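Local atomic coordinates of separin (Saccharomyces cerevisiae, PDB entry 5U1T), a protein that cleaves the SCC1 subunit of cohesin as a caspase-like cysteine protease, releasing sister chromatids at anaphase onset, and is held inactive by securin for most of the cell cycle. Residues A[588-593]-A[629-634]. Sequence-based numbering, arbitrary orientation.
Sequences KWLQKS and LCIKSK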
loop_
_atom_site.group_PDB
_atom_site.type_symbol
_atom_site.label_atom_id
_atom_site.label_comp_id
_atom_site.label_asym_id
_atom_site.label_seq_id
_atom_site.Cartn_x
_atom_site.Cartn_y
_atom_site.Cartn_z
ATOM N N LYS A 588 -7.421 10.802 -27.513
ATOM C CA LYS A 588 -8.704 11.310 -27.982
ATOM C C LYS A 588 -9.388 12.211 -26.961
ATOM O O LYS A 588 -10.423 12.788 -27.246
ATOM C CB LYS A 588 -9.638 10.157 -28.348
ATOM C CG LYS A 588 -9.065 9.205 -29.364
ATOM C CD LYS A 588 -8.465 9.952 -30.521
ATOM C CE LYS A 588 -9.399 9.958 -31.724
ATOM N NZ LYS A 588 -9.823 8.552 -32.014
ATOM N N TRP A 589 -8.829 12.330 -25.764
ATOM C CA TRP A 589 -9.338 13.322 -24.830
ATOM C C TRP A 589 -8.268 14.328 -24.459
ATOM O O TRP A 589 -8.313 15.484 -24.869
ATOM C CB TRP A 589 -9.895 12.678 -23.555
ATOM C CG TRP A 589 -10.826 13.625 -22.871
ATOM C CD1 TRP A 589 -10.552 14.422 -21.801
ATOM C CD2 TRP A 589 -12.163 13.931 -23.267
ATOM N NE1 TRP A 589 -11.647 15.182 -21.484
ATOM C CE2 TRP A 589 -12.650 14.903 -22.374
ATOM C CE3 TRP A 589 -13.002 13.466 -24.287
ATOM C CZ2 TRP A 589 -13.951 15.422 -22.468
ATOM C CZ3 TRP A 589 -14.293 13.980 -24.376
ATOM C CH2 TRP A 589 -14.751 14.949 -23.474
ATOM N N LEU A 590 -7.287 13.859 -23.694
ATOM C CA LEU A 590 -6.231 14.709 -23.171
ATOM C C LEU A 590 -5.530 15.491 -24.261
ATOM O O LEU A 590 -5.131 16.630 -24.042
ATOM C CB LEU A 590 -5.230 13.862 -22.418
ATOM C CG LEU A 590 -4.549 14.481 -21.205
ATOM C CD1 LEU A 590 -5.594 14.952 -20.224
ATOM C CD2 LEU A 590 -3.629 13.431 -20.568
ATOM N N GLN A 591 -5.398 14.888 -25.440
ATOM C CA GLN A 591 -4.690 15.520 -26.555
ATOM C C GLN A 591 -5.469 16.667 -27.182
ATOM O O GLN A 591 -4.871 17.617 -27.703
ATOM C CB GLN A 591 -4.373 14.494 -27.638
ATOM C CG GLN A 591 -3.023 14.729 -28.286
ATOM C CD GLN A 591 -1.906 14.862 -27.254
ATOM O OE1 GLN A 591 -1.720 13.991 -26.399
ATOM N NE2 GLN A 591 -1.165 15.966 -27.326
ATOM N N LYS A 592 -6.800 16.553 -27.142
ATOM C CA LYS A 592 -7.718 17.574 -27.638
ATOM C C LYS A 592 -8.075 18.544 -26.519
ATOM O O LYS A 592 -9.174 19.099 -26.480
ATOM C CB LYS A 592 -8.986 16.926 -28.208
ATOM C CG LYS A 592 -8.713 15.646 -28.991
ATOM C CD LYS A 592 -9.435 15.623 -30.340
ATOM C CE LYS A 592 -8.739 14.640 -31.294
ATOM N NZ LYS A 592 -7.259 14.868 -31.342
ATOM N N SER A 593 -7.133 18.726 -25.605
ATOM C CA SER A 593 -7.267 19.668 -24.509
ATOM C C SER A 593 -7.619 21.084 -24.977
ATOM O O SER A 593 -8.525 21.717 -24.425
ATOM C CB SER A 593 -5.962 19.707 -23.708
ATOM O OG SER A 593 -6.117 20.433 -22.501
ATOM N N LEU A 629 3.520 12.542 -18.353
ATOM C CA LEU A 629 4.197 13.551 -19.151
ATOM C C LEU A 629 3.150 14.357 -19.902
ATOM O O LEU A 629 3.203 15.584 -19.938
ATOM C CB LEU A 629 5.199 12.924 -20.125
ATOM C CG LEU A 629 6.480 12.270 -19.582
ATOM C CD1 LEU A 629 7.359 11.853 -20.737
ATOM C CD2 LEU A 629 7.229 13.182 -18.619
ATOM N N CYS A 630 2.183 13.659 -20.475
ATOM C CA CYS A 630 1.158 14.323 -21.250
ATOM C C CYS A 630 0.333 15.314 -20.396
ATOM O O CYS A 630 0.060 16.430 -20.828
ATOM C CB CYS A 630 0.258 13.284 -21.902
ATOM S SG CYS A 630 -0.995 14.044 -22.908
ATOM N N ILE A 631 -0.041 14.899 -19.187
ATOM C CA ILE A 631 -0.694 15.780 -18.217
ATOM C C ILE A 631 0.132 17.028 -17.938
ATOM O O ILE A 631 -0.354 18.156 -18.063
ATOM C CB ILE A 631 -0.948 15.059 -16.881
ATOM C CG1 ILE A 631 -1.997 13.958 -17.058
ATOM C CG2 ILE A 631 -1.335 16.052 -15.793
ATOM C CD1 ILE A 631 -2.068 13.016 -15.905
ATOM N N LYS A 632 1.392 16.822 -17.569
ATOM C CA LYS A 632 2.294 17.923 -17.247
ATOM C C LYS A 632 2.546 18.760 -18.472
ATOM O O LYS A 632 3.139 19.829 -18.387
ATOM C CB LYS A 632 3.618 17.405 -16.698
ATOM C CG LYS A 632 3.500 16.526 -15.457
ATOM C CD LYS A 632 4.767 15.672 -15.286
ATOM C CE LYS A 632 6.018 16.519 -15.486
ATOM N NZ LYS A 632 6.121 17.646 -14.503
ATOM N N SER A 633 2.109 18.256 -19.618
ATOM C CA SER A 633 2.183 19.006 -20.853
ATOM C C SER A 633 0.958 19.930 -20.990
ATOM O O SER A 633 1.097 21.139 -21.175
ATOM C CB SER A 633 2.297 18.047 -22.035
ATOM O OG SER A 633 2.066 18.705 -23.257
ATOM N N LYS A 634 -0.240 19.361 -20.865
ATOM C CA LYS A 634 -1.480 20.129 -20.922
ATOM C C LYS A 634 -1.729 20.845 -19.590
ATOM O O LYS A 634 -2.848 20.841 -19.062
ATOM C CB LYS A 634 -2.667 19.222 -21.252
ATOM C CG LYS A 634 -2.446 18.217 -22.356
ATOM C CD LYS A 634 -2.263 18.890 -23.681
ATOM C CE LYS A 634 -2.231 17.875 -24.809
ATOM N NZ LYS A 634 -2.120 18.553 -26.145
#
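K634 reaches across to the turn at L590-S593 and supplies the polar part of the contact. Its ammonium donates a weak hydrogen bond to a backbone carbonyl, K634 NZ to Q591 O at 3.3 Å. The bend of the chain at chi2 (-67°), followed by an extended chi3 and chi4, carries CD and CE past S593 and L590 O. K634 CE comes 3.2 Å from L590 O, a carbonyl that also accepts a weak bond from S593 N within the type I turn. The side chain of Q591 crosses that of K634 at about a right angle, near the ammonium end.

Apolar contacts complete this flank, with S593 CB 3.8 Å from K634 CD. With an alanine in place of K634, Q591 O would probably lose its ammonium partner and S593 the methylenes lying against it.

A second apolar group is formed by L590, which extends one methyl to the helix 621-633. L590 CD2 touches C630 SG at 3.6 Å and I631 CG1 at 3.9 Å. The thiol meets this methyl with SG anti to the backbone N of C630 (chi1 -178°). Beyond the two segments, Y638 also packs on L590.

In the backbone, L590 to S593 form a type I turn following helix 578-590, while K634 N bonds to C630 O at 2.9 Å and K634 occupies the N-cap position of helix 635-638. The arrangement is thus inter-helix turn packing within separase's elongated helical region, far from the protease active site, joining the turn between helices 578-590 and 593-596 to the one between helices 621-633 and 635-638.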